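Local coordinates for Two-component system sensor histidine kinase (Bacteroides thetaiotaomicron, PDB 3OTT), which probably senses saccharides outside the cell through its beta-propeller and beta-sandwich region, relaying the signal to a histidine kinase and DNA-binding output, at residues 111-116 and 127-132; 275-280 and 296-301; 387-392 and 419-424; 536-541 and 549-554. All coordinates share one frame; numbering follows the deposited sequence.

Contact 1 of 4, residues 111-116 and 127-132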
loop_
_atom_site.group_PDB
_atom_site.type_symbol
_atom_site.label_atom_id
_atom_site.label_comp_id
_atom_site.label_asym_id
_atom_site.label_seq_id
_atom_site.Cartn_x
_atom_site.Cartn_y
_atom_site.Cartn_z
ATOM N N GLN B 111 -8.060 -2.648 18.367
ATOM C CA GLN B 111 -6.756 -2.061 18.350
ATOM C C GLN B 111 -5.808 -3.213 18.070
ATOM O O GLN B 111 -5.403 -3.895 18.979
ATOM C CB GLN B 111 -6.420 -1.375 19.701
ATOM C CG GLN B 111 -5.133 -0.510 19.634
ATOM C CD GLN B 111 -4.690 -0.015 20.964
ATOM O OE1 GLN B 111 -5.117 -0.511 22.007
ATOM N NE2 GLN B 111 -3.861 1.002 20.952
ATOM N N GLY B 112 -5.502 -3.468 16.787
ATOM C CA GLY B 112 -4.640 -4.570 16.443
ATOM C C GLY B 112 -5.396 -5.826 16.809
ATOM O O GLY B 112 -6.492 -6.056 16.284
ATOM N N ASP B 113 -4.859 -6.627 17.715
ATOM C CA ASP B 113 -5.533 -7.880 18.071
ATOM C C ASP B 113 -6.105 -7.827 19.467
ATOM O O ASP B 113 -6.226 -8.818 20.121
ATOM C CB ASP B 113 -4.551 -9.009 17.955
ATOM C CG ASP B 113 -5.215 -10.333 17.587
ATOM O OD1 ASP B 113 -6.215 -10.327 16.875
ATOM O OD2 ASP B 113 -4.701 -11.376 18.006
ATOM N N THR B 114 -6.423 -6.613 19.919
ATOM C CA THR B 114 -7.085 -6.371 21.158
ATOM C C THR B 114 -8.418 -5.660 20.891
ATOM O O THR B 114 -8.429 -4.630 20.211
ATOM C CB THR B 114 -6.219 -5.491 22.043
ATOM O OG1 THR B 114 -5.031 -6.208 22.371
ATOM C CG2 THR B 114 -6.923 -5.238 23.306
ATOM N N LEU B 115 -9.508 -6.179 21.470
ATOM C CA LEU B 115 -10.829 -5.551 21.376
ATOM C C LEU B 115 -11.167 -4.810 22.686
ATOM O O LEU B 115 -11.214 -5.422 23.758
ATOM C CB LEU B 115 -11.891 -6.618 21.110
ATOM C CG LEU B 115 -13.350 -6.188 20.864
ATOM C CD1 LEU B 115 -13.515 -5.323 19.599
ATOM C CD2 LEU B 115 -14.304 -7.329 20.822
ATOM N N TRP B 116 -11.388 -3.493 22.568
ATOM C CA TRP B 116 -11.832 -2.634 23.634
ATOM C C TRP B 116 -13.378 -2.727 23.745
ATOM O O TRP B 116 -14.081 -2.630 22.737
ATOM C CB TRP B 116 -11.428 -1.170 23.348
ATOM C CG TRP B 116 -9.953 -0.857 23.546
ATOM C CD1 TRP B 116 -8.934 -1.085 22.648
ATOM C CD2 TRP B 116 -9.327 -0.298 24.723
ATOM N NE1 TRP B 116 -7.731 -0.694 23.184
ATOM C CE2 TRP B 116 -7.937 -0.181 24.441
ATOM C CE3 TRP B 116 -9.805 0.167 25.949
ATOM C CZ2 TRP B 116 -7.007 0.350 25.370
ATOM C CZ3 TRP B 116 -8.869 0.688 26.903
ATOM C CH2 TRP B 116 -7.485 0.774 26.583
ATOM N N GLN B 127 -8.162 -9.589 24.628
ATOM C CA GLN B 127 -7.043 -9.899 23.812
ATOM C C GLN B 127 -7.434 -11.161 23.046
ATOM O O GLN B 127 -7.771 -12.134 23.627
ATOM C CB GLN B 127 -5.750 -10.024 24.674
ATOM C CG GLN B 127 -4.416 -9.680 23.935
ATOM C CD GLN B 127 -4.087 -10.656 22.730
ATOM O OE1 GLN B 127 -4.196 -11.870 22.835
ATOM N NE2 GLN B 127 -3.625 -10.087 21.619
ATOM N N LEU B 128 -7.452 -11.114 21.729
ATOM C CA LEU B 128 -8.184 -12.151 20.970
ATOM C C LEU B 128 -7.427 -13.451 20.887
ATOM O O LEU B 128 -8.046 -14.490 20.686
ATOM C CB LEU B 128 -8.536 -11.666 19.573
ATOM C CG LEU B 128 -9.486 -10.449 19.539
ATOM C CD1 LEU B 128 -9.552 -9.900 18.115
ATOM C CD2 LEU B 128 -10.923 -10.807 20.053
ATOM N N GLN B 129 -6.100 -13.411 21.023
ATOM C CA GLN B 129 -5.343 -14.647 21.041
ATOM C C GLN B 129 -5.367 -15.305 22.416
ATOM O O GLN B 129 -5.701 -16.483 22.549
ATOM C CB GLN B 129 -3.889 -14.427 20.630
ATOM C CG GLN B 129 -3.163 -15.725 20.360
ATOM C CD GLN B 129 -3.455 -16.278 18.916
ATOM O OE1 GLN B 129 -4.388 -15.840 18.234
ATOM N NE2 GLN B 129 -2.623 -17.183 18.455
ATOM N N SER B 130 -4.978 -14.551 23.461
ATOM C CA SER B 130 -4.871 -15.148 24.799
ATOM C C SER B 130 -6.276 -15.288 25.418
ATOM O O SER B 130 -6.456 -16.001 26.366
ATOM C CB SER B 130 -3.979 -14.277 25.697
ATOM O OG SER B 130 -4.540 -12.948 25.839
ATOM N N ARG B 131 -7.259 -14.569 24.876
ATOM C CA ARG B 131 -8.586 -14.490 25.477
ATOM C C ARG B 131 -8.564 -13.841 26.903
ATOM O O ARG B 131 -9.451 -14.075 27.745
ATOM C CB ARG B 131 -9.319 -15.866 25.373
ATOM C CG ARG B 131 -9.531 -16.362 23.864
ATOM C CD ARG B 131 -10.421 -17.689 23.647
ATOM N NE ARG B 131 -11.344 -17.556 22.479
ATOM C CZ ARG B 131 -11.296 -18.227 21.296
ATOM N NH1 ARG B 131 -10.374 -19.181 21.043
ATOM N NH2 ARG B 131 -12.217 -17.954 20.349
ATOM N N LYS B 132 -7.563 -13.003 27.166
ATOM C CA LYS B 132 -7.499 -12.276 28.463
ATOM C C LYS B 132 -8.401 -11.033 28.514
ATOM O O LYS B 132 -8.375 -10.211 27.617
ATOM C CB LYS B 132 -6.065 -11.892 28.851
ATOM C CG LYS B 132 -6.019 -11.090 30.230
ATOM C CD LYS B 132 -4.625 -10.885 30.871
ATOM C CE LYS B 132 -4.021 -12.181 31.507
ATOM N NZ LYS B 132 -4.852 -12.928 32.563
#

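Contact 2 of 4, residues 275-280 and 296-301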
loop_
_atom_site.group_PDB
_atom_site.type_symbol
_atom_site.label_atom_id
_atom_site.label_comp_id
_atom_site.label_asym_id
_atom_site.label_seq_id
_atom_site.Cartn_x
_atom_site.Cartn_y
_atom_site.Cartn_z
ATOM N N SER B 275 -39.063 10.764 2.658
ATOM C CA SER B 275 -38.279 11.561 3.605
ATOM C C SER B 275 -37.654 10.642 4.624
ATOM O O SER B 275 -37.956 9.436 4.662
ATOM C CB SER B 275 -39.130 12.604 4.329
ATOM O OG SER B 275 -40.001 11.941 5.197
ATOM N N LEU B 276 -36.765 11.206 5.432
ATOM C CA LEU B 276 -36.090 10.470 6.486
ATOM C C LEU B 276 -37.180 9.742 7.230
ATOM O O LEU B 276 -38.170 10.358 7.567
ATOM C CB LEU B 276 -35.412 11.434 7.450
ATOM C CG LEU B 276 -34.806 10.837 8.704
ATOM C CD1 LEU B 276 -33.700 9.920 8.370
ATOM C CD2 LEU B 276 -34.326 12.015 9.672
ATOM N N THR B 277 -36.972 8.455 7.492
ATOM C CA THR B 277 -38.023 7.581 8.064
ATOM C C THR B 277 -38.393 7.968 9.505
ATOM O O THR B 277 -39.562 7.942 9.883
ATOM C CB THR B 277 -37.586 6.076 8.022
ATOM O OG1 THR B 277 -38.703 5.261 8.334
ATOM C CG2 THR B 277 -36.465 5.749 9.015
ATOM N N ASN B 278 -37.397 8.346 10.310
ATOM C CA ASN B 278 -37.682 8.788 11.675
ATOM C C ASN B 278 -36.571 9.763 12.101
ATOM O O ASN B 278 -35.452 9.677 11.588
ATOM C CB ASN B 278 -37.733 7.541 12.584
ATOM C CG ASN B 278 -37.974 7.871 14.039
ATOM O OD1 ASN B 278 -37.034 7.908 14.832
ATOM N ND2 ASN B 278 -39.235 8.028 14.418
ATOM N N ASN B 279 -36.867 10.616 13.079
ATOM C CA ASN B 279 -36.014 11.771 13.461
ATOM C C ASN B 279 -34.948 11.352 14.465
ATOM O O ASN B 279 -33.988 12.112 14.710
ATOM C CB ASN B 279 -36.863 12.931 14.058
ATOM C CG ASN B 279 -37.541 13.795 12.983
ATOM O OD1 ASN B 279 -37.162 13.773 11.804
ATOM N ND2 ASN B 279 -38.570 14.535 13.377
ATOM N N ILE B 280 -35.126 10.191 15.102
ATOM C CA ILE B 280 -34.149 9.792 16.052
ATOM C C ILE B 280 -33.120 8.904 15.408
ATOM O O ILE B 280 -33.417 7.732 15.120
ATOM C CB ILE B 280 -34.716 9.124 17.311
ATOM C CG1 ILE B 280 -35.570 10.119 18.127
ATOM C CG2 ILE B 280 -33.531 8.625 18.186
ATOM C CD1 ILE B 280 -36.752 9.488 18.912
ATOM N N THR B 296 -32.595 4.242 12.764
ATOM C CA THR B 296 -33.426 5.130 13.462
ATOM C C THR B 296 -34.339 4.345 14.389
ATOM O O THR B 296 -34.274 3.115 14.484
ATOM C CB THR B 296 -34.272 5.965 12.512
ATOM O OG1 THR B 296 -35.348 5.150 12.060
ATOM C CG2 THR B 296 -33.486 6.437 11.274
ATOM N N ASP B 297 -35.148 5.109 15.119
ATOM C CA ASP B 297 -36.093 4.587 16.021
ATOM C C ASP B 297 -37.267 3.950 15.267
ATOM O O ASP B 297 -38.076 3.298 15.882
ATOM C CB ASP B 297 -36.627 5.722 16.917
ATOM C CG ASP B 297 -36.791 5.285 18.342
ATOM O OD1 ASP B 297 -35.877 4.615 18.855
ATOM O OD2 ASP B 297 -37.832 5.604 18.947
ATOM N N TYR B 298 -37.320 4.095 13.939
ATOM C CA TYR B 298 -38.295 3.370 13.159
ATOM C C TYR B 298 -37.799 3.071 11.729
ATOM O O TYR B 298 -38.068 3.835 10.788
ATOM C CB TYR B 298 -39.666 4.064 13.219
ATOM C CG TYR B 298 -40.794 3.325 12.477
ATOM C CD1 TYR B 298 -41.305 2.122 12.948
ATOM C CD2 TYR B 298 -41.325 3.845 11.290
ATOM C CE1 TYR B 298 -42.299 1.445 12.241
ATOM C CE2 TYR B 298 -42.332 3.202 10.610
ATOM C CZ TYR B 298 -42.806 2.009 11.086
ATOM O OH TYR B 298 -43.792 1.393 10.392
ATOM N N GLY B 299 -37.102 1.949 11.553
ATOM C CA GLY B 299 -36.588 1.574 10.232
ATOM C C GLY B 299 -35.237 2.212 9.866
ATOM O O GLY B 299 -34.575 2.870 10.695
ATOM N N ILE B 300 -34.916 2.137 8.585
ATOM C CA ILE B 300 -33.644 2.512 8.011
ATOM C C ILE B 300 -33.913 3.417 6.848
ATOM O O ILE B 300 -34.800 3.177 6.060
ATOM C CB ILE B 300 -32.934 1.234 7.482
ATOM C CG1 ILE B 300 -32.408 0.423 8.632
ATOM C CG2 ILE B 300 -31.812 1.528 6.478
ATOM C CD1 ILE B 300 -32.218 -1.053 8.288
ATOM N N SER B 301 -33.119 4.467 6.742
ATOM C CA SER B 301 -33.155 5.350 5.626
ATOM C C SER B 301 -31.846 5.183 4.902
ATOM O O SER B 301 -30.744 5.280 5.498
ATOM C CB SER B 301 -33.314 6.793 6.126
ATOM O OG SER B 301 -34.661 7.229 6.111
#

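Contact 3 of 4, residues 387-392 and 419-424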
loop_
_atom_site.group_PDB
_atom_site.type_symbol
_atom_site.label_atom_id
_atom_site.label_comp_id
_atom_site.label_asym_id
_atom_site.label_seq_id
_atom_site.Cartn_x
_atom_site.Cartn_y
_atom_site.Cartn_z
ATOM N N TRP B 387 3.167 -2.969 -29.636
ATOM C CA TRP B 387 4.308 -2.071 -29.577
ATOM C C TRP B 387 4.127 -0.877 -28.588
ATOM O O TRP B 387 3.017 -0.387 -28.417
ATOM C CB TRP B 387 4.602 -1.491 -30.928
ATOM C CG TRP B 387 4.952 -2.548 -31.998
ATOM C CD1 TRP B 387 4.074 -3.199 -32.786
ATOM C CD2 TRP B 387 6.254 -2.966 -32.418
ATOM N NE1 TRP B 387 4.720 -4.017 -33.645
ATOM C CE2 TRP B 387 6.068 -3.894 -33.455
ATOM C CE3 TRP B 387 7.557 -2.630 -32.037
ATOM C CZ2 TRP B 387 7.122 -4.507 -34.101
ATOM C CZ3 TRP B 387 8.601 -3.228 -32.665
ATOM C CH2 TRP B 387 8.386 -4.168 -33.692
ATOM N N ILE B 388 5.208 -0.415 -27.950
ATOM C CA ILE B 388 5.080 0.763 -27.097
ATOM C C ILE B 388 6.165 1.775 -27.491
ATOM O O ILE B 388 7.297 1.370 -27.880
ATOM C CB ILE B 388 5.079 0.431 -25.571
ATOM C CG1 ILE B 388 6.336 -0.333 -25.218
ATOM C CG2 ILE B 388 3.798 -0.456 -25.124
ATOM C CD1 ILE B 388 6.677 -0.234 -23.705
ATOM N N ALA B 389 5.819 3.060 -27.429
ATOM C CA ALA B 389 6.814 4.073 -27.648
ATOM C C ALA B 389 7.105 4.676 -26.293
ATOM O O ALA B 389 6.156 4.957 -25.497
ATOM C CB ALA B 389 6.300 5.166 -28.659
ATOM N N THR B 390 8.403 4.863 -26.025
ATOM C CA THR B 390 8.864 5.386 -24.740
ATOM C C THR B 390 10.068 6.325 -24.905
ATOM O O THR B 390 10.597 6.441 -26.026
ATOM C CB THR B 390 9.315 4.248 -23.750
ATOM O OG1 THR B 390 10.644 3.834 -24.050
ATOM C CG2 THR B 390 8.349 3.045 -23.679
ATOM N N ASP B 391 10.534 6.942 -23.797
ATOM C CA ASP B 391 11.719 7.802 -23.804
ATOM C C ASP B 391 12.983 6.978 -23.736
ATOM O O ASP B 391 14.077 7.549 -23.702
ATOM C CB ASP B 391 11.725 8.851 -22.635
ATOM C CG ASP B 391 10.850 10.082 -22.926
ATOM O OD1 ASP B 391 10.278 10.180 -24.050
ATOM O OD2 ASP B 391 10.672 10.922 -22.015
ATOM N N GLY B 392 12.825 5.646 -23.747
ATOM C CA GLY B 392 13.903 4.684 -23.964
ATOM C C GLY B 392 13.637 3.831 -25.230
ATOM O O GLY B 392 13.728 2.591 -25.193
ATOM N N ASN B 419 15.697 7.101 -29.547
ATOM C CA ASN B 419 15.658 7.138 -28.066
ATOM C C ASN B 419 14.391 7.722 -27.469
ATOM O O ASN B 419 13.820 7.151 -26.548
ATOM C CB ASN B 419 16.835 7.960 -27.513
ATOM C CG ASN B 419 18.148 7.213 -27.588
ATOM O OD1 ASN B 419 18.192 5.986 -27.858
ATOM N ND2 ASN B 419 19.256 7.950 -27.356
ATOM N N TRP B 420 13.977 8.876 -28.004
ATOM C CA TRP B 420 12.750 9.533 -27.587
ATOM C C TRP B 420 11.635 9.338 -28.604
ATOM O O TRP B 420 11.461 10.151 -29.475
ATOM C CB TRP B 420 13.015 11.035 -27.340
ATOM C CG TRP B 420 14.016 11.284 -26.213
ATOM C CD1 TRP B 420 14.452 10.369 -25.266
ATOM C CD2 TRP B 420 14.674 12.522 -25.905
ATOM N NE1 TRP B 420 15.319 10.980 -24.400
ATOM C CE2 TRP B 420 15.469 12.298 -24.754
ATOM C CE3 TRP B 420 14.647 13.813 -26.473
ATOM C CZ2 TRP B 420 16.262 13.314 -24.167
ATOM C CZ3 TRP B 420 15.431 14.837 -25.885
ATOM C CH2 TRP B 420 16.230 14.570 -24.739
ATOM N N THR B 421 10.869 8.274 -28.461
ATOM C CA THR B 421 9.781 7.919 -29.374
ATOM C C THR B 421 8.415 8.343 -28.881
ATOM O O THR B 421 8.076 8.049 -27.736
ATOM C CB THR B 421 9.800 6.373 -29.665
ATOM O OG1 THR B 421 11.004 6.103 -30.406
ATOM C CG2 THR B 421 8.591 5.983 -30.600
ATOM N N TYR B 422 7.636 9.041 -29.730
ATOM C CA TYR B 422 6.340 9.620 -29.322
ATOM C C TYR B 422 5.166 8.875 -29.879
ATOM O O TYR B 422 4.127 8.902 -29.234
ATOM C CB TYR B 422 6.166 11.126 -29.713
ATOM C CG TYR B 422 6.880 12.018 -28.711
ATOM C CD1 TYR B 422 8.265 11.891 -28.507
ATOM C CD2 TYR B 422 6.168 12.929 -27.908
ATOM C CE1 TYR B 422 8.947 12.680 -27.547
ATOM C CE2 TYR B 422 6.857 13.726 -26.933
ATOM C CZ TYR B 422 8.233 13.586 -26.774
ATOM O OH TYR B 422 8.914 14.347 -25.855
ATOM N N TYR B 423 5.318 8.240 -31.052
ATOM C CA TYR B 423 4.182 7.627 -31.731
ATOM C C TYR B 423 4.682 6.602 -32.733
ATOM O O TYR B 423 5.791 6.731 -33.319
ATOM C CB TYR B 423 3.341 8.704 -32.463
ATOM C CG TYR B 423 1.843 8.592 -32.350
ATOM C CD1 TYR B 423 1.192 8.842 -31.127
ATOM C CD2 TYR B 423 1.063 8.258 -33.452
ATOM C CE1 TYR B 423 -0.199 8.754 -30.999
ATOM C CE2 TYR B 423 -0.330 8.152 -33.328
ATOM C CZ TYR B 423 -0.937 8.421 -32.098
ATOM O OH TYR B 423 -2.304 8.305 -31.971
ATOM N N ILE B 424 3.847 5.604 -32.953
ATOM C CA ILE B 424 4.141 4.516 -33.861
ATOM C C ILE B 424 2.884 4.005 -34.487
ATOM O O ILE B 424 1.836 3.990 -33.831
ATOM C CB ILE B 424 4.800 3.374 -33.111
ATOM C CG1 ILE B 424 4.961 2.140 -34.001
ATOM C CG2 ILE B 424 3.951 2.943 -31.990
ATOM C CD1 ILE B 424 6.101 1.246 -33.480
HETATM O O HOH W 1 10.991 13.009 -24.799
#

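Contact 4 of 4, residues 536-541 and 549-554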
loop_
_atom_site.group_PDB
_atom_site.type_symbol
_atom_site.label_atom_id
_atom_site.label_comp_id
_atom_site.label_asym_id
_atom_site.label_seq_id
_atom_site.Cartn_x
_atom_site.Cartn_y
_atom_site.Cartn_z
ATOM N N GLY B 536 -8.321 25.969 -26.949
ATOM C CA GLY B 536 -9.693 26.431 -26.913
ATOM C C GLY B 536 -10.507 26.245 -28.178
ATOM O O GLY B 536 -11.372 27.079 -28.494
ATOM N N GLY B 537 -10.234 25.167 -28.901
ATOM C CA GLY B 537 -11.011 24.798 -30.069
ATOM C C GLY B 537 -10.444 23.592 -30.822
ATOM O O GLY B 537 -9.345 23.048 -30.488
ATOM N N VAL B 538 -11.230 23.121 -31.790
ATOM C CA VAL B 538 -10.773 22.038 -32.654
ATOM C C VAL B 538 -11.091 22.384 -34.101
ATOM O O VAL B 538 -11.915 23.225 -34.369
ATOM C CB VAL B 538 -11.451 20.640 -32.323
ATOM C CG1 VAL B 538 -11.335 20.297 -30.866
ATOM C CG2 VAL B 538 -12.909 20.647 -32.738
ATOM N N MET B 539 -10.451 21.680 -35.015
ATOM C CA MET B 539 -10.631 21.881 -36.426
ATOM C C MET B 539 -10.856 20.496 -37.048
ATOM O O MET B 539 -10.054 19.541 -36.783
ATOM C CB MET B 539 -9.357 22.484 -37.038
ATOM C CG MET B 539 -9.330 22.496 -38.576
ATOM S SD MET B 539 -8.159 23.732 -39.303
ATOM C CE MET B 539 -7.048 22.595 -39.880
ATOM N N ARG B 540 -11.899 20.402 -37.875
ATOM C CA ARG B 540 -12.191 19.176 -38.603
ATOM C C ARG B 540 -11.742 19.332 -40.046
ATOM O O ARG B 540 -12.131 20.252 -40.704
ATOM C CB ARG B 540 -13.685 18.867 -38.549
ATOM C CG ARG B 540 -14.027 17.535 -39.185
ATOM C CD ARG B 540 -15.535 17.225 -39.177
ATOM N NE ARG B 540 -16.200 18.214 -40.015
ATOM C CZ ARG B 540 -17.507 18.472 -40.029
ATOM N NH1 ARG B 540 -18.370 17.839 -39.243
ATOM N NH2 ARG B 540 -17.946 19.396 -40.826
ATOM N N ILE B 541 -10.942 18.404 -40.531
ATOM C CA ILE B 541 -10.360 18.457 -41.845
ATOM C C ILE B 541 -10.826 17.275 -42.684
ATOM O O ILE B 541 -10.768 16.141 -42.227
ATOM C CB ILE B 541 -8.843 18.379 -41.733
ATOM C CG1 ILE B 541 -8.305 19.656 -41.084
ATOM C CG2 ILE B 541 -8.160 18.202 -43.108
ATOM C CD1 ILE B 541 -6.859 19.505 -40.566
ATOM N N GLN B 549 -13.243 22.898 -41.336
ATOM C CA GLN B 549 -14.162 23.706 -40.521
ATOM C C GLN B 549 -13.626 23.723 -39.075
ATOM O O GLN B 549 -12.986 22.793 -38.592
ATOM C CB GLN B 549 -15.598 23.133 -40.563
ATOM C CG GLN B 549 -16.684 24.125 -40.977
ATOM C CD GLN B 549 -18.121 23.597 -40.714
ATOM O OE1 GLN B 549 -18.800 23.165 -41.644
ATOM N NE2 GLN B 549 -18.576 23.641 -39.447
ATOM N N SER B 550 -13.907 24.791 -38.375
ATOM C CA SER B 550 -13.253 25.023 -37.132
ATOM C C SER B 550 -14.234 25.618 -36.150
ATOM O O SER B 550 -15.121 26.354 -36.545
ATOM C CB SER B 550 -12.101 26.004 -37.408
ATOM O OG SER B 550 -11.307 26.011 -36.278
ATOM N N ILE B 551 -14.102 25.272 -34.871
ATOM C CA ILE B 551 -14.946 25.862 -33.824
ATOM C C ILE B 551 -14.097 26.196 -32.626
ATOM O O ILE B 551 -13.006 25.671 -32.456
ATOM C CB ILE B 551 -16.050 24.893 -33.312
ATOM C CG1 ILE B 551 -15.445 23.532 -32.987
ATOM C CG2 ILE B 551 -17.217 24.795 -34.302
ATOM C CD1 ILE B 551 -16.112 22.843 -31.871
ATOM N N SER B 552 -14.602 27.068 -31.775
ATOM C CA SER B 552 -13.944 27.311 -30.505
ATOM C C SER B 552 -14.974 27.016 -29.462
ATOM O O SER B 552 -16.160 27.168 -29.688
ATOM C CB SER B 552 -13.438 28.752 -30.392
ATOM O OG SER B 552 -14.530 29.625 -30.249
ATOM N N PHE B 553 -14.535 26.556 -28.316
ATOM C CA PHE B 553 -15.505 26.152 -27.353
ATOM C C PHE B 553 -15.084 26.619 -25.991
ATOM O O PHE B 553 -13.902 26.599 -25.644
ATOM C CB PHE B 553 -15.725 24.631 -27.387
ATOM C CG PHE B 553 -14.477 23.838 -27.220
ATOM C CD1 PHE B 553 -13.859 23.731 -25.966
ATOM C CD2 PHE B 553 -13.904 23.203 -28.303
ATOM C CE1 PHE B 553 -12.690 23.017 -25.795
ATOM C CE2 PHE B 553 -12.733 22.471 -28.134
ATOM C CZ PHE B 553 -12.124 22.383 -26.872
ATOM N N GLY B 554 -16.079 27.076 -25.248
ATOM C CA GLY B 554 -15.939 27.375 -23.831
ATOM C C GLY B 554 -15.268 28.685 -23.515
ATOM O O GLY B 554 -15.424 29.686 -24.224
#

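Contact 1 of 4, residues 111-116 and 127-132
Thr114 and Gln127 face each other as an antiparallel non-hydrogen-bonded pair, their CA atoms 4.4 Å apart. One step outward, Leu128 N gives a nearly straight bond to Asp113 O (3.1 Å, 172°), and beyond it the two chains part. A type II' beta turn from Gln111 to Thr114, with Gly112 at positive phi, folds back the first segment. Among the side chains, Gln127 has CG anti to its own N (chi1 -152°) and then bends at chi2, which brings its OE1 within 2.9 Å of Ser130 N and ties the side chain to the start of the 127-132 loop. The NE2 end lies 3.3 Å from Asp113 O, but at an angle too poor for a bond; it pairs instead with Tyr327 of the second subunit. With an alanine in place of this glutamine, Ser130 N would probably lose its acceptor and that tyrosine one of its partners. The Asp113 carboxylate, turned 74° from the Gln127 amide, lies beside Leu128, with OD1 3.6 Å from Leu128 CD1. In the second subunit Arg374 forms a salt bridge with OD1 and also bonds to Gln129, while Tyr327 takes OD2. Leu115 CB touches Leu128 CD2 at 4.4 Å. The contact closes the open end of hairpin 114-119/122-127 in propeller blade 105-136; Leu115 and Leu128 pack on strand 67-71, and the second subunit lies over its polar side.

Contact 2 of 4, residues 275-280 and 296-301
Direct hydrogen bonding links Thr277 to the 296-301 turn. Thr277 N donates to Ser301 OG (3.0 Å, 155°), while Thr277 OG1 lies at hydrogen-bonding distance from Tyr298 O (2.9 Å) and also pairs with Tyr16 OH; Ser301 OG has a second partner in Asn14. At the other end Asp297 N donates in the carbonyl plane to Ile280 O (3.1 Å), with a weak second acceptor in Asn278 OD1.

That same OD1 takes Ile280 N from above its carbonyl plane, closing an Asx turn. Thr296 OG1 mirrors it in the opposing segment: placed between N and the carbonyl carbon (chi1 78°), it accepts from Tyr298 N at 2.9 Å in an ST turn and donates to Gly299 O at 2.8 Å. A valine in its place would probably deprive Tyr298 N of its acceptor and let the turn slacken.

Van der Waals contacts fill in between the polar ones. Thr277 CG2 lies against Thr296 OG1 (3.3 Å), the Asn278 and Tyr298 side chains cross at about a right angle, CB to CB 4.0 Å, and Thr296 CA makes a CA-H...O contact with Ile280 O.

The segments meet in a two-component-regulator propeller repeat, in the blade where strand 300-303 pairs with strand 13-15. In this largely buried junction, side-chain oxygens of Ser301, Asn278 and Thr296, together with backbone carbonyls, take up backbone N-H groups where no regular ladder of strand bonds runs.

Contact 3 of 4, residues 387-392 and 419-424
The indole of Trp420 meets Asp391 at its edge: CD1 lies 3.2 Å from Asp391 O, which sits in the ring plane. A chi2 of -14° leaves CD1 nearly eclipsed with CA, which places that edge at the Asp391 carbonyl. One face of the same ring carries a water, 3.6 Å above the plane and offset toward the rim. Tyr422 has Trp420 O in its plane at the edge, and its OH holds that water at 2.7 Å; the water in turn donates to Asp391 OD1 (3.0 Å), so a single solvent molecule bridges the two segments. The other oxygen of Asp391 is paired with Arg376. Trp387 takes part through its CB, against which Ile424 CD1 rests at 4.0 Å, while its NE1 is engaged by Asp381.

Between these groups one backbone hydrogen bond links the segments, Thr421 N donating to Thr390 O (3.1 Å) from 35° off the carbonyl plane. Thr390 OG1 also accepts from Gly392 N in an ST turn, which shapes the exit of strand 386-390, and is itself bonded to Ser393 O. The short strand axes approach to 5.1 Å, yet 421-426 opens the next propeller blade. Tyr422 and Tyr423 form a classic beta bulge opposite Ser435.

The chemistry is therefore divided: aliphatic packing at Trp387 and Ile424, one direct backbone bond in the middle, and a charged, hydrated end at Asp391, where Trp420 packs on Arg131 of the second subunit.

Contact 4 of 4, residues 536-541 and 549-554
Phe553 carries its CG between the backbone N and the carbonyl carbon (chi1 55°), which swings the ring back over Gly536 and Gly537. The carbonyl carbon of Gly536 stands 4.3 Å above the centre of the ring, and Gly537 CA approaches Phe553 CE2 to 3.5 Å. Val538, crossing the phenylalanine at about a right angle, puts CG1 at the ring's edge, 3.8 Å from CE2. Its other branch lies alongside Ile551, both side chains pointing the same way.

Glycine at Gly537 follows from the strand pairing: a CB there would run into Ile551 O, which already lies 3.2 Å from the CA. Four regular backbone bonds knit Val538 to Ile551 and Arg540 to Gln549; among them Ile551 N to Val538 O is nearly straight (3.0 Å, 172°) and Arg540 N to Gln549 O is the shortest, at 2.7 Å. Beyond them Phe553 N reaches Gly536 O from well above the carbonyl plane, extending the pairing past the strand end.

Arg540 and Gln549 run side by side, but NH2 and OE1 stay 4.0 Å apart, and Arg540 NH1 is bound instead by the carbonyls of Arg584 and Lys585. Val538 meets Ile561 and Met564 of the following blade, and the Phe553 ring meets Trp580; Met539, on the other face, packs on Phe509 and Leu513.

Antiparallel strands at 167°, joined by a short connection, make this the outer hairpin of a four-stranded beta-propeller blade, with 547-552 as its edge strand.

How the contacts relate
Along the chain the four contacts follow one another in series, and none nests in or crosses another. Contact 1 closes the hairpin 114-119/122-127 within blade 105-136. Contact 2 closes the 281-296 excursion within the blade that N-terminal strand 13-15 completes, the step at which the first seven-bladed propeller shuts its ring. In the second propeller, contact 3 spans the end of blade 375-410 and joins it to the next blade, and contact 4 closes the outer hairpin of blade 519-552; their centres lie about 29 Å apart. Although the centres of contacts 1 and 3 are about 54 Å apart within one chain, both touch the second subunit, where Arg131 of one copy packs on Trp420 of the other.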